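Local coordinates for acetoacetate decarboxylase (PDB 5UPB), which is an acetoacetate decarboxylase-like lyase whose own substrate and reaction remain uncertain, at residues W23-C34 with D51-Q62. Numbering follows the deposited sequence.
Sequences WGADMLTVYLRC and DGLCMAYVGAFQ
M27 reaches across the strand pair between two aromatic rings, Y57 and F61. Its CG lies anti to the carbonyl carbon (chi1 -57°), and further bends at chi2 and chi3 curl the thioether over G59. The methyl CE sits over one face of the Y57 ring, 3.9 Å from its centroid and 22° off the normal, a CH-pi contact. SD meets F61 obliquely, 3.5 Å from F61 CZ, a Met-aromatic contact. A CB on G59 would clash with M27 SD, so the bare backbone lets the sulfur lie there. On F61 the methyl of A25 rests over a face, with A25 CB 3.9 Å from the ring centroid. With an alanine at F61, the A25 methyl and the M27 sulfur would probably lose their aromatic partner, and a gap would open beside them. Farther along the same face, Y31 and M55 run side by side, Y31 CD1 3.8 Å from M55 CB, while T29 CG2, from the same strand as Y31, lies above the Y31 ring, offset toward its rim. Eleven backbone hydrogen bonds fix this antiparallel register; that from V30 N to A56 O is 2.8 Å, with an N-H...O angle of 164°. At the far end D51 OD1 accepts from L53 N (3.0 Å) in an Asx turn. D26 OD1 bonds to H132 NE2 and Q62 OE1 to H132 N, both of the second subunit, while Q62 NE2 bonds to T64 OG1. Each strand has a second antiparallel neighbour, 235-249 for 23-34 and 80-92 for 53-62, and strand 156-166 packs through L161 on the face carrying L28, V30 and A56.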
loop_
_atom_site.group_PDB
_atom_site.type_symbol
_atom_site.label_atom_id
_atom_site.label_comp_id
_atom_site.label_asym_id
_atom_site.label_seq_id
_atom_site.Cartn_x
_atom_site.Cartn_y
_atom_site.Cartn_z
ATOM N N TRP A 23 -14.791 17.868 8.933
ATOM C CA TRP A 23 -14.332 16.530 9.257
ATOM C C TRP A 23 -15.297 15.817 10.182
ATOM O O TRP A 23 -15.818 16.414 11.135
ATOM C CB TRP A 23 -12.985 16.581 9.989
ATOM C CG TRP A 23 -11.765 16.928 9.154
ATOM C CD1 TRP A 23 -10.802 16.053 8.740
ATOM C CD2 TRP A 23 -11.350 18.231 8.716
ATOM N NE1 TRP A 23 -9.801 16.739 8.049
ATOM C CE2 TRP A 23 -10.122 18.077 8.028
ATOM C CE3 TRP A 23 -11.895 19.524 8.851
ATOM C CZ2 TRP A 23 -9.439 19.164 7.462
ATOM C CZ3 TRP A 23 -11.221 20.606 8.309
ATOM C CH2 TRP A 23 -9.998 20.416 7.605
ATOM N N GLY A 24 -15.465 14.516 9.965
ATOM C CA GLY A 24 -15.901 13.618 11.016
ATOM C C GLY A 24 -14.868 12.535 11.229
ATOM O O GLY A 24 -14.154 12.146 10.300
ATOM N N ALA A 25 -14.766 12.073 12.457
ATOM C CA ALA A 25 -13.695 11.139 12.799
ATOM C C ALA A 25 -14.087 10.260 13.965
ATOM O O ALA A 25 -14.840 10.671 14.867
ATOM C CB ALA A 25 -12.404 11.877 13.165
ATOM N N ASP A 26 -13.537 9.060 13.958
ATOM C CA ASP A 26 -13.498 8.203 15.137
ATOM C C ASP A 26 -12.070 8.163 15.656
ATOM O O ASP A 26 -11.131 7.976 14.878
ATOM C CB ASP A 26 -14.024 6.808 14.815
ATOM C CG ASP A 26 -15.455 6.824 14.300
ATOM O OD1 ASP A 26 -16.230 7.726 14.672
ATOM O OD2 ASP A 26 -15.818 5.935 13.544
ATOM N N MET A 27 -11.915 8.277 16.980
ATOM C CA MET A 27 -10.613 8.537 17.587
ATOM C C MET A 27 -10.348 7.524 18.689
ATOM O O MET A 27 -11.255 7.171 19.461
ATOM C CB MET A 27 -10.540 9.936 18.236
ATOM C CG MET A 27 -10.835 11.080 17.287
ATOM S SD MET A 27 -9.518 11.318 16.149
ATOM C CE MET A 27 -8.286 12.054 17.200
ATOM N N LEU A 28 -9.101 7.078 18.755
ATOM C CA LEU A 28 -8.551 6.363 19.904
ATOM C C LEU A 28 -7.433 7.221 20.472
ATOM O O LEU A 28 -6.491 7.575 19.749
ATOM C CB LEU A 28 -8.028 4.984 19.489
ATOM C CG LEU A 28 -7.134 4.266 20.497
ATOM C CD1 LEU A 28 -7.933 3.990 21.788
ATOM C CD2 LEU A 28 -6.601 2.938 19.911
ATOM N N THR A 29 -7.539 7.577 21.745
ATOM C CA THR A 29 -6.591 8.483 22.370
ATOM C C THR A 29 -6.093 7.943 23.704
ATOM O O THR A 29 -6.885 7.476 24.539
ATOM C CB THR A 29 -7.235 9.861 22.561
ATOM O OG1 THR A 29 -7.633 10.364 21.278
ATOM C CG2 THR A 29 -6.275 10.840 23.216
ATOM N N VAL A 30 -4.773 8.037 23.902
ATOM C CA VAL A 30 -4.131 7.725 25.163
ATOM C C VAL A 30 -3.381 8.963 25.633
ATOM O O VAL A 30 -2.564 9.536 24.896
ATOM C CB VAL A 30 -3.199 6.523 25.050
ATOM C CG1 VAL A 30 -2.443 6.332 26.372
ATOM C CG2 VAL A 30 -4.008 5.304 24.684
ATOM N N TYR A 31 -3.673 9.375 26.849
ATOM C CA TYR A 31 -2.972 10.475 27.475
ATOM C C TYR A 31 -1.785 9.961 28.280
ATOM O O TYR A 31 -1.841 8.889 28.893
ATOM C CB TYR A 31 -3.927 11.249 28.376
ATOM C CG TYR A 31 -5.026 11.886 27.579
ATOM C CD1 TYR A 31 -4.775 12.999 26.774
ATOM C CD2 TYR A 31 -6.335 11.398 27.647
ATOM C CE1 TYR A 31 -5.792 13.584 26.017
ATOM C CE2 TYR A 31 -7.353 11.983 26.899
ATOM C CZ TYR A 31 -7.080 13.086 26.104
ATOM O OH TYR A 31 -8.094 13.674 25.384
ATOM N N LEU A 32 -0.702 10.716 28.213
ATOM C CA LEU A 32 0.586 10.375 28.795
ATOM C C LEU A 32 1.181 11.604 29.458
ATOM O O LEU A 32 0.853 12.745 29.115
ATOM C CB LEU A 32 1.613 9.933 27.740
ATOM C CG LEU A 32 1.203 8.960 26.671
ATOM C CD1 LEU A 32 2.328 8.942 25.682
ATOM C CD2 LEU A 32 0.977 7.615 27.305
ATOM N N ARG A 33 2.165 11.360 30.315
ATOM C CA ARG A 33 3.008 12.420 30.859
ATOM C C ARG A 33 4.451 12.000 30.649
ATOM O O ARG A 33 4.825 10.881 31.004
ATOM C CB ARG A 33 2.735 12.691 32.337
ATOM C CG ARG A 33 3.515 13.904 32.889
ATOM C CD ARG A 33 3.124 14.246 34.327
ATOM N NE ARG A 33 1.677 14.462 34.465
ATOM C CZ ARG A 33 0.860 13.750 35.241
ATOM N NH1 ARG A 33 1.319 12.756 36.000
ATOM N NH2 ARG A 33 -0.434 14.045 35.266
ATOM N N CYS A 34 5.223 12.849 29.986
ATOM C CA CYS A 34 6.652 12.658 29.807
ATOM C C CYS A 34 7.387 13.756 30.552
ATOM O O CYS A 34 6.781 14.665 31.139
ATOM C CB CYS A 34 7.050 12.676 28.319
ATOM S SG CYS A 34 6.258 11.441 27.312
ATOM N N ASP A 51 2.848 20.656 31.801
ATOM C CA ASP A 51 3.475 19.822 32.820
ATOM C C ASP A 51 4.016 18.500 32.263
ATOM O O ASP A 51 4.404 17.626 33.037
ATOM C CB ASP A 51 2.474 19.549 33.950
ATOM C CG ASP A 51 1.285 18.707 33.498
ATOM O OD1 ASP A 51 1.226 18.302 32.311
ATOM O OD2 ASP A 51 0.403 18.447 34.346
ATOM N N GLY A 52 4.130 18.362 30.948
ATOM C CA GLY A 52 4.550 17.118 30.340
ATOM C C GLY A 52 3.413 16.295 29.770
ATOM O O GLY A 52 3.673 15.233 29.189
ATOM N N LEU A 53 2.167 16.739 29.935
ATOM C CA LEU A 53 1.044 16.050 29.314
ATOM C C LEU A 53 1.258 15.967 27.808
ATOM O O LEU A 53 1.666 16.944 27.180
ATOM C CB LEU A 53 -0.258 16.794 29.581
ATOM C CG LEU A 53 -1.488 16.244 28.830
ATOM C CD1 LEU A 53 -1.854 14.804 29.264
ATOM C CD2 LEU A 53 -2.670 17.181 28.955
ATOM N N CYS A 54 1.044 14.774 27.261
ATOM C CA CYS A 54 1.076 14.463 25.838
ATOM C C CYS A 54 -0.162 13.653 25.541
ATOM O O CYS A 54 -0.740 13.044 26.453
ATOM C CB CYS A 54 2.306 13.627 25.396
ATOM S SG CYS A 54 3.748 14.449 25.748
ATOM N N MET A 55 -0.592 13.685 24.280
ATOM C CA MET A 55 -1.656 12.793 23.833
ATOM C C MET A 55 -1.147 12.023 22.624
ATOM O O MET A 55 -0.541 12.606 21.710
ATOM C CB MET A 55 -2.977 13.493 23.465
ATOM C CG MET A 55 -3.114 14.060 22.155
ATOM S SD MET A 55 -4.840 14.568 22.020
ATOM C CE MET A 55 -4.600 16.317 21.806
ATOM N N ALA A 56 -1.338 10.716 22.652
ATOM C CA ALA A 56 -1.179 9.875 21.473
ATOM C C ALA A 56 -2.565 9.541 20.924
ATOM O O ALA A 56 -3.480 9.264 21.708
ATOM C CB ALA A 56 -0.436 8.597 21.838
ATOM N N TYR A 57 -2.755 9.652 19.595
ATOM C CA TYR A 57 -4.012 9.187 19.018
ATOM C C TYR A 57 -3.807 8.452 17.712
ATOM O O TYR A 57 -2.839 8.677 16.975
ATOM C CB TYR A 57 -5.047 10.324 18.800
ATOM C CG TYR A 57 -4.743 11.330 17.707
ATOM C CD1 TYR A 57 -4.924 11.024 16.367
ATOM C CD2 TYR A 57 -4.302 12.594 18.023
ATOM C CE1 TYR A 57 -4.649 11.963 15.378
ATOM C CE2 TYR A 57 -4.035 13.530 17.050
ATOM C CZ TYR A 57 -4.204 13.211 15.737
ATOM O OH TYR A 57 -3.959 14.153 14.776
ATOM N N VAL A 58 -4.770 7.578 17.437
ATOM C CA VAL A 58 -4.973 7.000 16.119
ATOM C C VAL A 58 -6.423 7.252 15.750
ATOM O O VAL A 58 -7.321 6.968 16.552
ATOM C CB VAL A 58 -4.705 5.485 16.092
ATOM C CG1 VAL A 58 -5.017 4.944 14.714
ATOM C CG2 VAL A 58 -3.288 5.192 16.551
ATOM N N GLY A 59 -6.654 7.814 14.576
ATOM C CA GLY A 59 -8.005 8.131 14.150
ATOM C C GLY A 59 -8.270 7.796 12.698
ATOM O O GLY A 59 -7.361 7.765 11.845
ATOM N N ALA A 60 -9.546 7.573 12.427
ATOM C CA ALA A 60 -10.083 7.430 11.075
ATOM C C ALA A 60 -10.917 8.654 10.752
ATOM O O ALA A 60 -11.931 8.918 11.425
ATOM C CB ALA A 60 -10.906 6.134 10.972
ATOM N N PHE A 61 -10.487 9.400 9.731
ATOM C CA PHE A 61 -11.018 10.710 9.404
ATOM C C PHE A 61 -11.734 10.689 8.066
ATOM O O PHE A 61 -11.366 9.963 7.138
ATOM C CB PHE A 61 -9.903 11.782 9.355
ATOM C CG PHE A 61 -9.264 12.060 10.656
ATOM C CD1 PHE A 61 -8.324 11.190 11.177
ATOM C CD2 PHE A 61 -9.626 13.175 11.395
ATOM C CE1 PHE A 61 -7.741 11.442 12.449
ATOM C CE2 PHE A 61 -9.063 13.414 12.636
ATOM C CZ PHE A 61 -8.123 12.540 13.156
ATOM N N GLN A 62 -12.733 11.545 7.971
ATOM C CA GLN A 62 -13.492 11.749 6.739
ATOM C C GLN A 62 -13.683 13.251 6.551
ATOM O O GLN A 62 -14.364 13.911 7.361
ATOM C CB GLN A 62 -14.819 11.001 6.822
ATOM C CG GLN A 62 -15.585 10.927 5.507
ATOM C CD GLN A 62 -16.368 12.189 5.243
ATOM O OE1 GLN A 62 -17.339 12.502 5.929
ATOM N NE2 GLN A 62 -15.930 12.943 4.276
#